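Local structure of L-lysine 6-oxidase (3WEU) at residues S259-T264 with W455-P460; V268-F273 with P277-S282. The protein oxidises the epsilon-amino group of free L-lysine with a cysteine tryptophylquinone cofactor, releasing ammonium and the hydrogen peroxide that makes it antibacterial. One frame throughout, in Å; residues are numbered along the deposited sequence.

Contact 1 (S259-T264 with W455-P460). With EDO (1,2-ethanediol), chain I.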
# COMPACT_ATOMS: atom_id res chain seq x y z
N SER A 259 36.31 15.60 2.87
CA SER A 259 37.04 14.79 1.89
C SER A 259 36.22 14.78 0.59
O SER A 259 35.08 14.26 0.52
CB SER A 259 37.33 13.37 2.40
OG SER A 259 37.97 13.38 3.69
N THR A 260 36.76 15.45 -0.41
CA THR A 260 36.17 15.56 -1.74
C THR A 260 36.62 14.40 -2.62
O THR A 260 37.61 13.70 -2.33
CB THR A 260 36.53 16.85 -2.48
OG1 THR A 260 37.90 16.78 -2.94
CG2 THR A 260 36.43 18.08 -1.58
N LEU A 261 35.93 14.24 -3.74
CA LEU A 261 36.42 13.24 -4.72
C LEU A 261 37.76 13.58 -5.32
O LEU A 261 38.56 12.67 -5.67
CB LEU A 261 35.38 13.02 -5.79
CG LEU A 261 35.11 11.65 -6.40
CD1 LEU A 261 35.75 11.51 -7.73
CD2 LEU A 261 35.31 10.39 -5.53
N SER A 262 38.12 14.86 -5.38
CA SER A 262 39.53 15.20 -5.69
C SER A 262 40.52 14.68 -4.64
O SER A 262 41.54 14.08 -5.01
CB SER A 262 39.75 16.69 -5.93
OG SER A 262 41.11 16.99 -6.23
N ASP A 263 40.19 14.82 -3.37
CA ASP A 263 41.02 14.21 -2.32
C ASP A 263 41.09 12.67 -2.58
O ASP A 263 42.17 12.10 -2.44
CB ASP A 263 40.50 14.46 -0.93
CG ASP A 263 40.45 15.90 -0.60
OD1 ASP A 263 41.44 16.57 -0.84
OD2 ASP A 263 39.38 16.39 -0.20
N THR A 264 39.99 12.05 -2.99
CA THR A 264 40.00 10.61 -3.26
C THR A 264 41.01 10.29 -4.36
O THR A 264 41.89 9.39 -4.22
CB THR A 264 38.63 10.07 -3.61
OG1 THR A 264 37.73 10.28 -2.52
CG2 THR A 264 38.71 8.57 -3.96
N TRP A 455 32.36 3.87 -4.05
CA TRP A 455 33.69 3.45 -3.64
C TRP A 455 34.49 2.76 -4.70
O TRP A 455 35.69 2.48 -4.49
CB TRP A 455 33.64 2.64 -2.32
CG TRP A 455 32.48 1.74 -2.19
CD1 TRP A 455 31.54 1.79 -1.23
CD2 TRP A 455 32.20 0.59 -2.99
NE1 TRP A 455 30.64 0.78 -1.40
CE2 TRP A 455 31.05 -0.02 -2.43
CE3 TRP A 455 32.84 -0.04 -4.07
CZ2 TRP A 455 30.42 -1.16 -3.01
CZ3 TRP A 455 32.25 -1.23 -4.61
CH2 TRP A 455 31.02 -1.74 -4.08
N SER A 456 33.91 2.58 -5.89
CA SER A 456 34.77 2.17 -7.00
C SER A 456 35.81 3.19 -7.31
O SER A 456 36.87 2.88 -7.83
CB SER A 456 33.91 1.83 -8.24
OG SER A 456 33.12 2.92 -8.68
N LEU A 457 35.54 4.47 -7.02
CA LEU A 457 36.54 5.47 -7.29
C LEU A 457 37.76 5.42 -6.42
O LEU A 457 38.77 6.11 -6.69
CB LEU A 457 35.92 6.86 -7.18
CG LEU A 457 35.12 7.44 -8.34
CD1 LEU A 457 36.08 7.85 -9.40
CD2 LEU A 457 34.07 6.51 -8.89
N GLN A 458 37.68 4.67 -5.33
CA GLN A 458 38.81 4.44 -4.49
C GLN A 458 39.72 3.31 -5.02
O GLN A 458 40.84 3.13 -4.53
CB GLN A 458 38.36 4.05 -3.08
CG GLN A 458 37.77 5.22 -2.30
CD GLN A 458 37.21 4.77 -0.98
OE1 GLN A 458 37.84 3.98 -0.25
NE2 GLN A 458 35.97 5.20 -0.68
N ASN A 459 39.24 2.62 -6.00
CA ASN A 459 39.97 1.45 -6.51
C ASN A 459 40.95 1.78 -7.62
O ASN A 459 40.53 2.21 -8.65
CB ASN A 459 39.01 0.41 -6.98
CG ASN A 459 39.69 -0.94 -7.09
OD1 ASN A 459 40.88 -0.98 -7.36
ND2 ASN A 459 38.99 -2.01 -6.76
N PRO A 460 42.26 1.67 -7.36
CA PRO A 460 43.18 2.12 -8.34
C PRO A 460 43.06 1.40 -9.68
O PRO A 460 43.51 2.00 -10.69
CB PRO A 460 44.55 1.81 -7.75
CG PRO A 460 44.32 0.76 -6.72
CD PRO A 460 42.96 1.11 -6.20
C1 EDO I . 42.49 -4.12 -6.09
O1 EDO I . 42.50 -2.69 -5.98
C2 EDO I . 41.16 -4.77 -5.83
O2 EDO I . 40.27 -4.51 -6.94
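Leu457, Thr264 and Leu261 carry this contact, in which the first turn of helix 261-272 packs on the short 3-10 turn 455-458. Leu261 meets Leu457 with its two methyls, touching CB, CG and CD1, the two side chains crossing at about a right angle. CD2 of Leu261 lies 3.9 Å from CB of Leu457, while CD1 of Leu261 faces CD1 of Leu457 at 4.0 Å. The CB of Leu261 does not itself face the turn; the side chain has to reach across, and its chi1 of -143° is away from the usual staggered values. One helical turn on, Thr264 presents its methyl. With CG2 anti to the backbone N (chi1 -61° for OG1), the methyl faces the 3-10 turn, 3.7 Å from O of Leu457 and 3.9 Å from CG of Gln458. No hydrogen bond joins the two segments: the contact is van der Waals packing, mostly between carbons, and the carbonyl of Leu457 that the methyl touches is bonded to the Tyr463 hydroxyl instead.

The start of the helix is fixed by a capping box. Thr260 OG1 accepts from Asp263 N at 3.0 Å, and Asp263 OD2, approached on its anti side, takes the N-H of Thr260 at 2.8 Å. The same carboxylate forms a salt bridge with Arg305, which ties the helix start to helix 295-308. Just after the 3-10 turn, Asn459 grips an ethanediol, probably from the crystallisation liquor, with OD1 accepting from O1 and ND2 donating to O2. Around this buried joint, Leu261 also leans on Ile439 of helix 433-439, Ser259 bonds to Gln409 of helix 407-418, and Ser456 and Asn459 rest against helix 489-492.

Contact 2 (V268-F273 with P277-S282); sequences VGVRNF and PDMYDS. With EDO (1,2-ethanediol), chain O.
Tyr280 lies across the last turn of helix 261-272, where the chain leaves the helix and folds back as the first strand of the antiparallel hairpin 280-281/286-287. Its CB touches Val270 CG1 at 3.8 Å. With CG anti to the backbone N (chi1 -172°), the ring is carried over the backbone of the helix end: CD1 comes to 3.4 Å from Val270 O, approached obliquely, and CE1 to 3.7 Å from Arg271 O. One face of the ring receives Arg271 CA in a CH-pi contact, 4.0 Å from the centroid and 15° off the normal. On the same face, nearer the other edge, CE2 meets Arg271 CG. At the tip, the hydroxyl shares a hydrogen bond with O2 of an ethanediol, probably from the crystallisation liquor; this oxygen lies at the ring edge. The guanidinium of Arg271 stands 85° to the ring and is paired with Asp267 in a salt bridge, while its NH2 reaches the other oxygen of the same diol.

Beside the ring, Val270 CG1 also packs on Met279 SD, and Met279 continues onto Phe411 of helix 407-418. Tyr287 of the second hairpin strand meets the Tyr280 ring edge-to-face. A water bridges the two segments, donating to Val270 O and to Ser282 OG, each at 2.8 Å.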
# COMPACT_ATOMS: atom_id res chain seq x y z
N VAL A 268 44.51 8.08 -3.91
CA VAL A 268 44.74 6.95 -4.78
C VAL A 268 46.03 7.14 -5.57
O VAL A 268 46.87 6.19 -5.68
CB VAL A 268 43.54 6.69 -5.70
CG1 VAL A 268 43.87 5.66 -6.79
CG2 VAL A 268 42.35 6.21 -4.95
N GLY A 269 46.22 8.34 -6.06
CA GLY A 269 47.40 8.70 -6.83
C GLY A 269 48.72 8.56 -6.08
O GLY A 269 49.75 8.03 -6.61
N VAL A 270 48.69 9.08 -4.87
CA VAL A 270 49.88 9.10 -4.02
C VAL A 270 50.25 7.66 -3.67
O VAL A 270 51.42 7.27 -3.74
CB VAL A 270 49.62 9.97 -2.74
CG1 VAL A 270 50.70 9.75 -1.70
CG2 VAL A 270 49.61 11.44 -3.12
N ARG A 271 49.25 6.87 -3.27
CA ARG A 271 49.49 5.52 -2.77
C ARG A 271 49.61 4.48 -3.90
O ARG A 271 50.10 3.36 -3.67
CB ARG A 271 48.41 5.09 -1.81
CG ARG A 271 48.43 5.82 -0.46
CD ARG A 271 47.35 5.33 0.56
NE ARG A 271 46.01 5.56 0.02
CZ ARG A 271 45.29 4.68 -0.66
NH1 ARG A 271 44.14 5.04 -1.20
NH2 ARG A 271 45.70 3.40 -0.82
N ASN A 272 49.18 4.80 -5.09
CA ASN A 272 49.24 3.80 -6.16
C ASN A 272 49.97 4.17 -7.42
O ASN A 272 50.33 3.29 -8.18
CB ASN A 272 47.85 3.36 -6.55
CG ASN A 272 47.14 2.67 -5.43
OD1 ASN A 272 47.43 1.53 -5.11
ND2 ASN A 272 46.23 3.37 -4.79
N PHE A 273 50.15 5.44 -7.71
CA PHE A 273 50.69 5.85 -9.00
C PHE A 273 51.86 6.76 -8.83
O PHE A 273 52.19 7.44 -9.75
CB PHE A 273 49.58 6.53 -9.81
CG PHE A 273 48.48 5.62 -10.17
CD1 PHE A 273 48.66 4.74 -11.27
CD2 PHE A 273 47.26 5.61 -9.50
CE1 PHE A 273 47.65 3.86 -11.61
CE2 PHE A 273 46.26 4.71 -9.85
CZ PHE A 273 46.45 3.86 -10.89
N PRO A 277 56.37 11.34 -5.18
CA PRO A 277 57.44 10.44 -4.68
C PRO A 277 58.02 10.88 -3.38
O PRO A 277 58.39 10.03 -2.58
CB PRO A 277 58.53 10.55 -5.78
CG PRO A 277 57.77 10.88 -7.03
CD PRO A 277 56.63 11.82 -6.55
N ASP A 278 58.09 12.18 -3.12
CA ASP A 278 58.59 12.65 -1.82
C ASP A 278 57.68 12.31 -0.62
O ASP A 278 58.13 12.35 0.52
CB ASP A 278 58.82 14.16 -1.83
CG ASP A 278 60.01 14.58 -2.70
OD1 ASP A 278 60.83 13.74 -3.05
OD2 ASP A 278 60.05 15.76 -3.09
N MET A 279 56.41 12.03 -0.86
CA MET A 279 55.45 11.81 0.21
C MET A 279 55.30 10.36 0.56
O MET A 279 54.97 10.00 1.71
CB MET A 279 54.06 12.35 -0.19
CG MET A 279 53.23 12.65 1.02
SD MET A 279 51.49 12.96 0.68
CE MET A 279 51.52 14.39 -0.33
N TYR A 280 55.52 9.50 -0.44
CA TYR A 280 55.21 8.09 -0.24
C TYR A 280 56.21 7.25 -0.97
O TYR A 280 56.54 7.55 -2.09
CB TYR A 280 53.83 7.81 -0.84
CG TYR A 280 53.25 6.48 -0.59
CD1 TYR A 280 53.39 5.46 -1.57
CD2 TYR A 280 52.47 6.24 0.54
CE1 TYR A 280 52.85 4.23 -1.39
CE2 TYR A 280 51.89 5.00 0.71
CZ TYR A 280 52.09 4.00 -0.25
OH TYR A 280 51.53 2.75 -0.11
N ASP A 281 56.63 6.17 -0.33
CA ASP A 281 57.66 5.27 -0.89
C ASP A 281 56.95 4.08 -1.48
O ASP A 281 56.49 3.20 -0.77
CB ASP A 281 58.55 4.81 0.25
CG ASP A 281 59.70 3.95 -0.22
OD1 ASP A 281 59.61 3.31 -1.28
OD2 ASP A 281 60.71 3.94 0.50
N SER A 282 56.80 4.07 -2.79
CA SER A 282 56.02 3.05 -3.46
C SER A 282 56.74 1.68 -3.31
O SER A 282 56.11 0.65 -3.09
CB SER A 282 55.82 3.44 -4.93
OG SER A 282 55.27 4.79 -5.06
C1 EDO O . 47.69 1.01 1.23
O1 EDO O . 48.09 1.83 0.13
C2 EDO O . 48.99 0.84 1.96
O2 EDO O . 49.69 2.11 1.90
O HOH W 1 52.56 5.23 -5.28

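In the fold
The two contacts share helix 261-272, contact 1 at its N-terminal turn and contact 2 at its C-terminal end, with centres about 15 Å apart. Along the chain, 277-282 follows the helix after a turn of four residues, whereas 455-460 comes much later, in the family's C-terminal domain range. Contact 1 is thus a long-range joint, about 12 Å from the chain centre, and contact 2 a local one, about 26 Å out. The two also touch: Pro460 lies against Val268, Asn272 and Phe273, and Gln458 O is 3.5 Å from Val268 CG2. The 455-460 segment therefore follows the helix along much of its length, and the N-terminal part of helix 407-418 lies near both contacts, beside Ser259, Val270 and Arg271.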